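Local coordinates for protein quinoline 2-oxidoreductase large subunit (PDB 1T3Q) that carries the molybdopterin cytosine dinucleotide cofactor of a bacterial molybdenum hydroxylase that oxidises quinoline at carbon 2, at residues V88-M91 / G95-T98; E148-G153 / A162-S167; S167-A172 / E336-N341; P226-T231 / N327-T332; W331-E336 / S357-T362. One frame throughout, in Å; residues are numbered along the deposited sequence.

Contact 1: V88-M91 / G95-T98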
# COMPACT_ATOMS: atom_id res chain seq x y z
N VAL B 88 -4.02 -22.97 19.94
CA VAL B 88 -4.67 -23.46 21.15
C VAL B 88 -6.16 -23.15 21.05
O VAL B 88 -6.55 -21.99 20.92
CB VAL B 88 -4.10 -22.76 22.40
CG1 VAL B 88 -4.74 -23.34 23.67
CG2 VAL B 88 -2.59 -22.93 22.45
N ALA B 89 -6.99 -24.19 21.09
CA ALA B 89 -8.43 -24.01 20.98
C ALA B 89 -9.16 -24.64 22.15
O ALA B 89 -9.05 -25.85 22.39
CB ALA B 89 -8.93 -24.61 19.67
N THR B 90 -9.91 -23.83 22.88
CA THR B 90 -10.66 -24.33 24.02
C THR B 90 -12.00 -23.61 24.17
O THR B 90 -12.27 -22.63 23.47
CB THR B 90 -9.85 -24.16 25.32
OG1 THR B 90 -10.51 -24.85 26.39
CG2 THR B 90 -9.71 -22.68 25.67
N MET B 91 -12.83 -24.12 25.07
CA MET B 91 -14.15 -23.56 25.33
C MET B 91 -14.45 -23.65 26.82
O MET B 91 -14.01 -24.58 27.50
CB MET B 91 -15.22 -24.35 24.57
CG MET B 91 -15.37 -23.99 23.10
SD MET B 91 -16.31 -22.47 22.85
CE MET B 91 -15.56 -21.87 21.34
N GLY B 95 -15.98 -30.34 30.86
CA GLY B 95 -15.55 -31.56 30.20
C GLY B 95 -14.95 -31.39 28.82
O GLY B 95 -14.52 -32.36 28.20
N PHE B 96 -14.92 -30.16 28.32
CA PHE B 96 -14.37 -29.91 26.99
C PHE B 96 -12.87 -30.18 26.97
O PHE B 96 -12.14 -29.74 27.86
CB PHE B 96 -14.61 -28.45 26.58
CG PHE B 96 -14.18 -28.15 25.16
CD1 PHE B 96 -15.01 -28.46 24.09
CD2 PHE B 96 -12.94 -27.59 24.91
CE1 PHE B 96 -14.61 -28.22 22.77
CE2 PHE B 96 -12.52 -27.34 23.59
CZ PHE B 96 -13.36 -27.65 22.53
N GLN B 97 -12.41 -30.88 25.94
CA GLN B 97 -10.99 -31.19 25.81
C GLN B 97 -10.29 -30.21 24.88
O GLN B 97 -10.54 -30.17 23.67
CB GLN B 97 -10.79 -32.61 25.29
CG GLN B 97 -11.14 -33.70 26.30
CD GLN B 97 -10.49 -35.02 25.94
OE1 GLN B 97 -11.10 -35.88 25.29
NE2 GLN B 97 -9.23 -35.18 26.34
N THR B 98 -9.39 -29.41 25.45
CA THR B 98 -8.63 -28.44 24.69
C THR B 98 -7.69 -29.16 23.73
O THR B 98 -7.23 -30.25 24.01
CB THR B 98 -7.75 -27.57 25.62
OG1 THR B 98 -8.59 -26.75 26.43
CG2 THR B 98 -6.81 -26.69 24.81
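Phe96 lays its ring against the backbone of Thr90 and Met91, and Thr98 closes on the same strip of chain one step further back. With CG anti to the backbone N (chi1 -175°), the Phe96 ring is carried across to the 88-91 segment. There Met91 CB sits over the centre of one face, 3.9 Å from the ring centroid and only 8° off the ring normal, a CH-pi contact. The backbone runs past one corner of the ring: Met91 N is 3.5 Å from Phe96 CD2, and Thr90 CA is 3.6 Å from Phe96 CE2. At the rim, in the ring plane, lies the carbonyl oxygen of Ala89. Beyond its CB, Met91 bends away from the ring towards Thr332 and Leu334.

Thr98 makes the polar half of the contact. Its OG1 and the OG1 of Thr90 are 2.7 Å apart, a hydrogen bond in which either hydroxyl could be the donor. The methyl, Thr98 CG2, takes the position anti to its backbone N and rests 3.4 Å from Ala89 O. Thr98 CA approaches the same oxygen in a CA-H...O contact, and Val88 CG1 comes up to the methyl at 4.1 Å.

These contacts bridge the connection of a short beta-hairpin, in which strand 87-89 pairs antiparallel with strand 99-101 and Ala89 bonds through its backbone to Thr99. Phe96 also packs on Val166 and Ser167 of strand 165-170, and the Gln97 backbone bonds to Val166.

Contact 2: E148-G153 / A162-S167; sequences EAALEG and AGNVVS
Asn164 reaches from just before strand 165-170 to the carbonyl of Ala150 in the last turn of helix 147-152. Its CB points at the helix and meets Ala150 CB at 4.0 Å, with the Ala150 oxygen slightly nearer. CG lies anti to the carbonyl carbon of its own residue (chi1 -62°), which swings the amide along the helix end. From there Asn164 ND2 donates to Ala150 O at 3.1 Å, with a nearly straight N-H...O angle of 165°. The oxygen lies almost in the amide plane, and the donor sits in the carbonyl plane, on a lone pair. The same nitrogen also donates to Ala155 O, while OD1 accepts from Ala157 N. Both ends of this buried amide are therefore held, which fixes its rotation.

Alongside, the CB of Leu151 heads off from the strand, but its branch turns back until CD1 touches Val165 CG2 at 3.8 Å. The Leu151 chi1 of -110° is well off a staggered value.

The amide thus ties together the helix end, the loop that follows it and the entry to the strand. Just beyond, Val166 and Ser167 both face Ala359, the signature of a classic beta bulge where strand 165-170 begins to pair with strand 352-360.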
# COMPACT_ATOMS: atom_id res chain seq x y z
N GLU B 148 -18.31 -44.09 14.72
CA GLU B 148 -18.45 -45.42 15.31
C GLU B 148 -17.13 -45.87 15.93
O GLU B 148 -17.09 -46.27 17.10
CB GLU B 148 -18.90 -46.42 14.25
N ALA B 149 -16.07 -45.82 15.14
CA ALA B 149 -14.75 -46.22 15.59
C ALA B 149 -14.25 -45.34 16.73
O ALA B 149 -13.63 -45.82 17.67
CB ALA B 149 -13.76 -46.17 14.43
N ALA B 150 -14.52 -44.04 16.64
CA ALA B 150 -14.07 -43.12 17.68
C ALA B 150 -14.74 -43.43 19.03
O ALA B 150 -14.12 -43.30 20.08
CB ALA B 150 -14.37 -41.68 17.27
N LEU B 151 -16.00 -43.85 18.98
CA LEU B 151 -16.74 -44.15 20.20
C LEU B 151 -16.58 -45.58 20.71
O LEU B 151 -16.67 -45.82 21.92
CB LEU B 151 -18.23 -43.88 19.96
CG LEU B 151 -18.92 -42.69 20.64
CD1 LEU B 151 -17.95 -41.60 21.00
CD2 LEU B 151 -20.00 -42.18 19.70
N GLU B 152 -16.34 -46.52 19.82
CA GLU B 152 -16.22 -47.91 20.24
C GLU B 152 -14.87 -48.58 19.99
O GLU B 152 -14.61 -49.66 20.52
CB GLU B 152 -17.32 -48.74 19.57
N GLY B 153 -14.02 -47.94 19.21
CA GLY B 153 -12.72 -48.52 18.90
C GLY B 153 -11.62 -48.29 19.92
O GLY B 153 -11.78 -47.52 20.86
N ALA B 162 -7.48 -37.38 26.11
CA ALA B 162 -7.88 -38.53 26.91
C ALA B 162 -9.13 -39.09 26.24
O ALA B 162 -10.25 -38.64 26.51
CB ALA B 162 -8.19 -38.10 28.33
N GLY B 163 -8.94 -40.06 25.35
CA GLY B 163 -10.08 -40.64 24.66
C GLY B 163 -10.44 -39.78 23.46
O GLY B 163 -9.88 -38.71 23.27
N ASN B 164 -11.40 -40.24 22.67
CA ASN B 164 -11.81 -39.50 21.48
C ASN B 164 -12.97 -38.54 21.68
O ASN B 164 -13.32 -37.79 20.76
CB ASN B 164 -12.13 -40.47 20.34
CG ASN B 164 -10.93 -41.30 19.93
OD1 ASN B 164 -9.84 -40.77 19.75
ND2 ASN B 164 -11.14 -42.60 19.78
N VAL B 165 -13.60 -38.56 22.85
CA VAL B 165 -14.71 -37.66 23.09
C VAL B 165 -14.21 -36.28 23.49
O VAL B 165 -13.80 -36.05 24.63
CB VAL B 165 -15.66 -38.20 24.18
CG1 VAL B 165 -16.83 -37.24 24.39
CG2 VAL B 165 -16.19 -39.58 23.76
N VAL B 166 -14.22 -35.36 22.53
CA VAL B 166 -13.77 -33.99 22.77
C VAL B 166 -14.75 -33.23 23.67
O VAL B 166 -14.34 -32.44 24.52
CB VAL B 166 -13.60 -33.23 21.43
CG1 VAL B 166 -13.36 -31.75 21.69
CG2 VAL B 166 -12.44 -33.83 20.65
N SER B 167 -16.04 -33.48 23.48
CA SER B 167 -17.04 -32.81 24.30
C SER B 167 -18.34 -33.59 24.33
O SER B 167 -18.74 -34.19 23.34
CB SER B 167 -17.31 -31.39 23.79
OG SER B 167 -18.26 -30.73 24.61

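Contact 3: S167-A172 / E336-N341; sequences SRTSRA and ESHVGN. With SO4 (sulfate ion), chain K.
Arg171 folds back over His338 and grips that residue's carbonyl oxygen. Its chain is bent at chi2 and again at chi3 (-74°), which turns the guanidinium in towards helix 337-342. Arg171 NH2 donates to His338 O at 2.7 Å; the donor is tilted somewhat from the carbonyl plane. A second, weak bond to the same His338 O comes from Arg171 NH1 at 3.3 Å. The guanidinium also covers part of one face of the imidazole, with NH1 3.5 Å above the ring and displaced towards its rim, the two planes 34° apart. At the imidazole edge, in plane, stands Thr169 OG1, 3.7 Å from His338 CD2. A leucine in place of Arg171 would probably leave the His338 carbonyl without these two donors and uncover that face of the imidazole.

Arg168 leaves the strand on the other side, nearly extended, and forms a salt bridge with Glu356. It lies beside a sulfate, probably from the crystallisation liquor, whose modelled fit is too close to be exact; Arg318 holds the same ion.

Strand 165-170 pairs antiparallel with strand 352-360 here, Thr169 bonding to Ser357. Helix 337-342 packs against this pair, with Ser337, His338 and Asn341 touching Ser357.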
# COMPACT_ATOMS: atom_id res chain seq x y z
N SER B 167 -16.04 -33.48 23.48
CA SER B 167 -17.04 -32.81 24.30
C SER B 167 -18.34 -33.59 24.33
O SER B 167 -18.74 -34.19 23.34
CB SER B 167 -17.31 -31.39 23.79
OG SER B 167 -18.26 -30.73 24.61
N ARG B 168 -18.99 -33.55 25.48
CA ARG B 168 -20.24 -34.26 25.68
C ARG B 168 -21.11 -33.43 26.61
O ARG B 168 -20.76 -33.21 27.77
CB ARG B 168 -19.93 -35.62 26.32
CG ARG B 168 -21.10 -36.54 26.46
CD ARG B 168 -20.58 -37.93 26.78
NE ARG B 168 -21.48 -38.95 26.26
CZ ARG B 168 -21.08 -40.11 25.78
NH1 ARG B 168 -19.78 -40.41 25.74
NH2 ARG B 168 -21.97 -40.97 25.31
N THR B 169 -22.24 -32.97 26.10
CA THR B 169 -23.13 -32.14 26.89
C THR B 169 -24.58 -32.50 26.67
O THR B 169 -24.98 -32.95 25.60
CB THR B 169 -22.95 -30.64 26.54
OG1 THR B 169 -21.56 -30.28 26.64
CG2 THR B 169 -23.75 -29.77 27.49
N SER B 170 -25.38 -32.31 27.72
CA SER B 170 -26.81 -32.57 27.66
C SER B 170 -27.47 -31.50 28.50
O SER B 170 -27.33 -31.47 29.72
CB SER B 170 -27.12 -33.96 28.23
OG SER B 170 -28.51 -34.17 28.27
N ARG B 171 -28.19 -30.60 27.85
CA ARG B 171 -28.86 -29.51 28.54
C ARG B 171 -30.28 -29.85 28.98
O ARG B 171 -30.87 -29.12 29.77
CB ARG B 171 -28.83 -28.26 27.67
CG ARG B 171 -27.48 -27.56 27.71
CD ARG B 171 -27.14 -26.84 26.42
NE ARG B 171 -26.76 -27.76 25.36
CZ ARG B 171 -26.18 -27.40 24.22
NH1 ARG B 171 -25.91 -26.12 23.99
NH2 ARG B 171 -25.86 -28.31 23.32
N ALA B 172 -30.83 -30.94 28.46
CA ALA B 172 -32.18 -31.36 28.82
C ALA B 172 -32.21 -32.88 28.86
O ALA B 172 -31.83 -33.53 27.89
CB ALA B 172 -33.19 -30.82 27.82
N GLU B 336 -20.85 -27.76 15.50
CA GLU B 336 -21.92 -28.56 14.93
C GLU B 336 -22.99 -28.99 15.94
O GLU B 336 -23.89 -28.22 16.25
CB GLU B 336 -21.34 -29.78 14.21
CG GLU B 336 -20.71 -29.44 12.85
CD GLU B 336 -21.76 -29.12 11.79
OE1 GLU B 336 -21.43 -28.42 10.80
OE2 GLU B 336 -22.91 -29.58 11.92
N SER B 337 -22.88 -30.22 16.46
CA SER B 337 -23.86 -30.74 17.42
C SER B 337 -24.18 -29.88 18.64
O SER B 337 -25.35 -29.70 18.99
CB SER B 337 -23.44 -32.13 17.90
OG SER B 337 -23.57 -33.09 16.86
N HIS B 338 -23.15 -29.36 19.29
CA HIS B 338 -23.35 -28.56 20.49
C HIS B 338 -24.28 -27.37 20.28
O HIS B 338 -25.31 -27.27 20.93
CB HIS B 338 -21.99 -28.10 21.03
CG HIS B 338 -22.05 -27.54 22.42
ND1 HIS B 338 -22.34 -26.22 22.68
CD2 HIS B 338 -21.86 -28.13 23.62
CE1 HIS B 338 -22.32 -26.02 23.99
NE2 HIS B 338 -22.03 -27.17 24.58
N VAL B 339 -23.92 -26.46 19.38
CA VAL B 339 -24.78 -25.30 19.14
C VAL B 339 -26.08 -25.71 18.46
O VAL B 339 -27.11 -25.05 18.62
CB VAL B 339 -24.07 -24.23 18.29
CG1 VAL B 339 -22.86 -23.70 19.03
CG2 VAL B 339 -23.68 -24.80 16.93
N GLY B 340 -26.04 -26.82 17.72
CA GLY B 340 -27.23 -27.31 17.04
C GLY B 340 -28.32 -27.74 18.00
O GLY B 340 -29.49 -27.38 17.84
N ASN B 341 -27.95 -28.52 19.01
CA ASN B 341 -28.92 -28.99 19.99
C ASN B 341 -29.53 -27.86 20.81
O ASN B 341 -30.64 -27.99 21.31
CB ASN B 341 -28.30 -30.03 20.93
CG ASN B 341 -28.28 -31.43 20.33
OD1 ASN B 341 -28.12 -32.42 21.04
ND2 ASN B 341 -28.45 -31.51 19.02
S SO4 K . -21.94 -43.62 24.23
O1 SO4 K . -22.61 -43.77 25.54
O2 SO4 K . -22.05 -44.88 23.47
O3 SO4 K . -22.58 -42.54 23.47
O4 SO4 K . -20.52 -43.30 24.44

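Contact 4: P226-T231 / N327-T332; sequences PSFVRT and NNLPWT
The Phe228 ring reaches the 327-332 loop with its far end, and Pro330 and Leu329 come in on it at a slant. CZ is the atom most engaged: it is 3.5 Å from Leu329 CD1 and 3.6 Å from Pro330 CD. On one flank of the ring, Phe228 CE1 meets Pro330 CB at 3.8 Å; on the other, Phe228 CE2 comes to 3.9 Å from Pro330 CD. The second flat group is the Trp331 indole, which takes Pro330 CG over the centre of one face, 3.7 Å above its plane. The pyrrolidine is thus held between the phenyl and the indole. A cis peptide bond between Leu329 and Pro330 shapes the turn that presents both side chains to the helix.

Phe228 gets there with CG anti to its backbone N (chi1 163°), which turns the ring towards the loop. With an alanine here, the ends of Leu329 and Pro330 would probably lose this partner, and a gap would open between the helix and the loop. Leu329 also touches Met232 and Phe236, further along the same helix. On the side of that helix turned to the second subunit, Arg230 makes a salt bridge with Asp492 of that neighbouring copy.

The contact is entirely apolar across the two segments and belongs to the surroundings of the molybdenum site. The Pro330 side chain is about 9 Å from the dioxosulfidomolybdenum ion, and Trp331 meets the ring of Tyr545, a residue of the pocket that holds it. Here Pro330 and Trp331 link the 226-237 helix to that pocket.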
# COMPACT_ATOMS: atom_id res chain seq x y z
N PRO B 226 -10.55 -10.11 10.77
CA PRO B 226 -9.23 -9.48 10.89
C PRO B 226 -8.69 -9.17 12.29
O PRO B 226 -7.52 -9.43 12.58
CB PRO B 226 -9.36 -8.24 10.01
CG PRO B 226 -10.81 -7.91 10.11
CD PRO B 226 -11.48 -9.24 10.02
N SER B 227 -9.53 -8.61 13.16
CA SER B 227 -9.09 -8.27 14.52
C SER B 227 -8.70 -9.54 15.28
O SER B 227 -7.74 -9.54 16.06
CB SER B 227 -10.19 -7.54 15.29
OG SER B 227 -10.48 -6.28 14.70
N PHE B 228 -9.45 -10.61 15.04
CA PHE B 228 -9.22 -11.91 15.67
C PHE B 228 -7.86 -12.46 15.23
O PHE B 228 -7.07 -12.92 16.05
CB PHE B 228 -10.34 -12.86 15.27
CG PHE B 228 -10.04 -14.31 15.50
CD1 PHE B 228 -10.03 -14.84 16.79
CD2 PHE B 228 -9.80 -15.16 14.43
CE1 PHE B 228 -9.78 -16.20 17.00
CE2 PHE B 228 -9.54 -16.52 14.63
CZ PHE B 228 -9.54 -17.04 15.92
N VAL B 229 -7.60 -12.41 13.93
CA VAL B 229 -6.33 -12.91 13.40
C VAL B 229 -5.15 -12.15 13.99
O VAL B 229 -4.15 -12.75 14.40
CB VAL B 229 -6.30 -12.82 11.86
CG1 VAL B 229 -4.93 -13.22 11.32
CG2 VAL B 229 -7.37 -13.73 11.27
N ARG B 230 -5.26 -10.83 14.03
CA ARG B 230 -4.19 -10.00 14.57
C ARG B 230 -3.85 -10.40 16.01
O ARG B 230 -2.68 -10.60 16.35
CB ARG B 230 -4.60 -8.52 14.53
CG ARG B 230 -3.62 -7.57 15.23
CD ARG B 230 -4.07 -6.14 15.09
NE ARG B 230 -3.24 -5.17 15.81
CZ ARG B 230 -3.64 -4.50 16.89
NH1 ARG B 230 -2.82 -3.63 17.47
NH2 ARG B 230 -4.85 -4.71 17.40
N THR B 231 -4.87 -10.51 16.85
CA THR B 231 -4.67 -10.89 18.25
C THR B 231 -4.08 -12.29 18.39
O THR B 231 -3.22 -12.52 19.24
CB THR B 231 -5.99 -10.82 19.03
OG1 THR B 231 -6.58 -9.52 18.87
CG2 THR B 231 -5.74 -11.06 20.52
N ASN B 327 -9.53 -29.14 17.28
CA ASN B 327 -10.63 -28.19 17.39
C ASN B 327 -10.18 -27.01 16.55
O ASN B 327 -9.05 -26.53 16.70
CB ASN B 327 -10.81 -27.69 18.83
CG ASN B 327 -11.48 -28.70 19.73
OD1 ASN B 327 -10.86 -29.21 20.66
ND2 ASN B 327 -12.74 -28.98 19.46
N ASN B 328 -11.04 -26.54 15.65
CA ASN B 328 -10.70 -25.37 14.85
C ASN B 328 -10.79 -24.19 15.80
O ASN B 328 -11.47 -24.26 16.83
CB ASN B 328 -11.74 -25.17 13.74
CG ASN B 328 -13.11 -24.83 14.30
OD1 ASN B 328 -14.00 -25.68 14.38
ND2 ASN B 328 -13.29 -23.58 14.70
N LEU B 329 -10.10 -23.10 15.48
CA LEU B 329 -10.16 -21.89 16.29
C LEU B 329 -10.90 -20.90 15.39
O LEU B 329 -10.54 -20.74 14.23
CB LEU B 329 -8.75 -21.37 16.59
CG LEU B 329 -8.36 -20.74 17.94
CD1 LEU B 329 -7.68 -19.41 17.68
CD2 LEU B 329 -9.57 -20.57 18.85
N PRO B 330 -11.89 -20.17 15.93
CA PRO B 330 -12.37 -20.17 17.32
C PRO B 330 -13.64 -20.96 17.67
O PRO B 330 -14.03 -20.99 18.84
CB PRO B 330 -12.59 -18.69 17.59
CG PRO B 330 -13.27 -18.27 16.28
CD PRO B 330 -12.46 -19.02 15.20
N TRP B 331 -14.27 -21.60 16.69
CA TRP B 331 -15.52 -22.32 16.95
C TRP B 331 -15.43 -23.68 17.62
O TRP B 331 -16.34 -24.07 18.36
CB TRP B 331 -16.32 -22.45 15.65
CG TRP B 331 -16.24 -21.21 14.81
CD1 TRP B 331 -15.69 -21.10 13.56
CD2 TRP B 331 -16.64 -19.89 15.19
NE1 TRP B 331 -15.71 -19.79 13.15
CE2 TRP B 331 -16.29 -19.02 14.13
CE3 TRP B 331 -17.25 -19.35 16.33
CZ2 TRP B 331 -16.53 -17.65 14.17
CZ3 TRP B 331 -17.49 -17.98 16.38
CH2 TRP B 331 -17.13 -17.14 15.30
N THR B 332 -14.34 -24.39 17.36
CA THR B 332 -14.09 -25.74 17.90
C THR B 332 -15.11 -26.73 17.36
O THR B 332 -15.95 -26.39 16.53
CB THR B 332 -14.11 -25.77 19.46
OG1 THR B 332 -15.46 -25.73 19.95
CG2 THR B 332 -13.34 -24.58 20.03

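Contact 5: W331-E336 / S357-T362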
# COMPACT_ATOMS: atom_id res chain seq x y z
N TRP B 331 -14.27 -21.60 16.69
CA TRP B 331 -15.52 -22.32 16.95
C TRP B 331 -15.43 -23.68 17.62
O TRP B 331 -16.34 -24.07 18.36
CB TRP B 331 -16.32 -22.45 15.65
CG TRP B 331 -16.24 -21.21 14.81
CD1 TRP B 331 -15.69 -21.10 13.56
CD2 TRP B 331 -16.64 -19.89 15.19
NE1 TRP B 331 -15.71 -19.79 13.15
CE2 TRP B 331 -16.29 -19.02 14.13
CE3 TRP B 331 -17.25 -19.35 16.33
CZ2 TRP B 331 -16.53 -17.65 14.17
CZ3 TRP B 331 -17.49 -17.98 16.38
CH2 TRP B 331 -17.13 -17.14 15.30
N THR B 332 -14.34 -24.39 17.36
CA THR B 332 -14.09 -25.74 17.90
C THR B 332 -15.11 -26.73 17.36
O THR B 332 -15.95 -26.39 16.53
CB THR B 332 -14.11 -25.77 19.46
OG1 THR B 332 -15.46 -25.73 19.95
CG2 THR B 332 -13.34 -24.58 20.03
N GLN B 333 -15.02 -27.97 17.83
CA GLN B 333 -15.94 -29.00 17.39
C GLN B 333 -17.37 -28.76 17.88
O GLN B 333 -18.30 -29.45 17.46
CB GLN B 333 -15.43 -30.38 17.84
CG GLN B 333 -14.07 -30.71 17.21
CD GLN B 333 -13.59 -32.11 17.51
OE1 GLN B 333 -12.50 -32.51 17.07
NE2 GLN B 333 -14.37 -32.87 18.26
N LEU B 334 -17.54 -27.77 18.75
CA LEU B 334 -18.88 -27.46 19.27
C LEU B 334 -19.70 -26.73 18.21
O LEU B 334 -20.90 -26.51 18.38
CB LEU B 334 -18.77 -26.59 20.52
CG LEU B 334 -17.98 -27.14 21.71
CD1 LEU B 334 -18.23 -26.25 22.93
CD2 LEU B 334 -18.42 -28.57 22.00
N VAL B 335 -19.04 -26.39 17.10
CA VAL B 335 -19.69 -25.66 16.01
C VAL B 335 -20.85 -26.44 15.37
O VAL B 335 -21.74 -25.84 14.76
CB VAL B 335 -18.65 -25.25 14.93
CG1 VAL B 335 -18.22 -26.46 14.13
CG2 VAL B 335 -19.21 -24.16 14.04
N GLU B 336 -20.85 -27.76 15.50
CA GLU B 336 -21.92 -28.56 14.93
C GLU B 336 -22.99 -28.99 15.94
O GLU B 336 -23.89 -28.22 16.25
CB GLU B 336 -21.34 -29.78 14.21
CG GLU B 336 -20.71 -29.44 12.85
CD GLU B 336 -21.76 -29.12 11.79
OE1 GLU B 336 -21.43 -28.42 10.80
OE2 GLU B 336 -22.91 -29.58 11.92
N SER B 357 -25.28 -33.89 23.13
CA SER B 357 -24.38 -33.50 22.07
C SER B 357 -23.02 -34.15 22.32
O SER B 357 -22.45 -33.99 23.40
CB SER B 357 -24.23 -31.97 22.06
OG SER B 357 -23.26 -31.58 21.11
N ILE B 358 -22.51 -34.87 21.33
CA ILE B 358 -21.21 -35.53 21.45
C ILE B 358 -20.31 -35.15 20.28
O ILE B 358 -20.71 -35.28 19.12
CB ILE B 358 -21.36 -37.07 21.44
CG1 ILE B 358 -22.36 -37.52 22.51
CG2 ILE B 358 -20.00 -37.73 21.69
CD1 ILE B 358 -22.76 -38.98 22.39
N ALA B 359 -19.11 -34.69 20.58
CA ALA B 359 -18.13 -34.32 19.56
C ALA B 359 -16.96 -35.27 19.72
O ALA B 359 -16.36 -35.34 20.79
CB ALA B 359 -17.67 -32.88 19.75
N VAL B 360 -16.63 -36.01 18.67
CA VAL B 360 -15.52 -36.95 18.74
C VAL B 360 -14.41 -36.64 17.76
O VAL B 360 -14.66 -36.19 16.63
CB VAL B 360 -15.97 -38.41 18.50
CG1 VAL B 360 -16.96 -38.82 19.57
CG2 VAL B 360 -16.59 -38.55 17.11
N ALA B 361 -13.18 -36.88 18.20
CA ALA B 361 -12.02 -36.64 17.36
C ALA B 361 -11.84 -37.83 16.42
O ALA B 361 -12.02 -38.98 16.81
CB ALA B 361 -10.78 -36.46 18.23
N THR B 362 -11.49 -37.53 15.17
CA THR B 362 -11.25 -38.54 14.16
C THR B 362 -10.01 -38.09 13.41
O THR B 362 -9.63 -36.92 13.49
CB THR B 362 -12.43 -38.65 13.17
OG1 THR B 362 -12.62 -37.38 12.53
CG2 THR B 362 -13.71 -39.05 13.88
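This is a buried packing contact in which Gln333, on the loop leading into helix 337-342, lies on Ala359 of strand 352-360 in the cofactor-binding part of the fold. The backbones come closest at this pair, their CA atoms 6.1 Å apart. Gln333 points its CB at the strand, where it meets the methyl of Ala359, CB to CB, at 3.9 Å. Its CG lies anti to the carbonyl carbon (chi1 -63°) and the chain then runs out extended (chi2 -174°). This carries the flat amide along the strand, past the Ala359 methyl and the Val360 carbonyl to the neighbourhood of Ala361. The strand residue is small, so the long side chain can lie down closely against it.

What presents Gln333 is a tight turn. Leu334 N donates to Thr332 OG1 at 3.2 Å with an N-H...O angle of 165°, an ST turn, and Val335 N bonds to Thr332 O at 3.1 Å. Residues 333-335 have helical backbone angles, without the regular helical bonds, before the helix proper, with Glu336 at its N-cap position.

Strand 352-360 runs between two partners. Strand 165-170 is antiparallel to it, with Ala359 bonded to Ser167, and strand 312-322 is parallel, with Ile358 and Val360 bonded to Thr321. Gln333 packs on Val166 of the first as well as on Ala359, so the loop lies over the seam between the two strands. Val360 faces away from the loop and is covered by Ala150 and Leu151 of helix 147-152.

Contact 5 lies close to three of the others, its centre about 9 Å from that of contact 3, 10 Å from contact 1 and 11 Å from contact 2. Strand pairing joins it to contacts 2 and 3: Asn164 O is 2.7 Å from Ala361 N, and Thr169 O is 2.7 Å from Ser357 N. Contact 1 leans on the same loop, with Met91 CG 3.6 Å from Leu334 CD1. Contact 4 shares Trp331 and Thr332 with contact 5 and takes that loop towards the metal. Pro330 of contact 4 is about 9 Å, and Met91 of contact 1 about 13 Å, from the dioxosulfidomolybdenum ion, measured from their side chains.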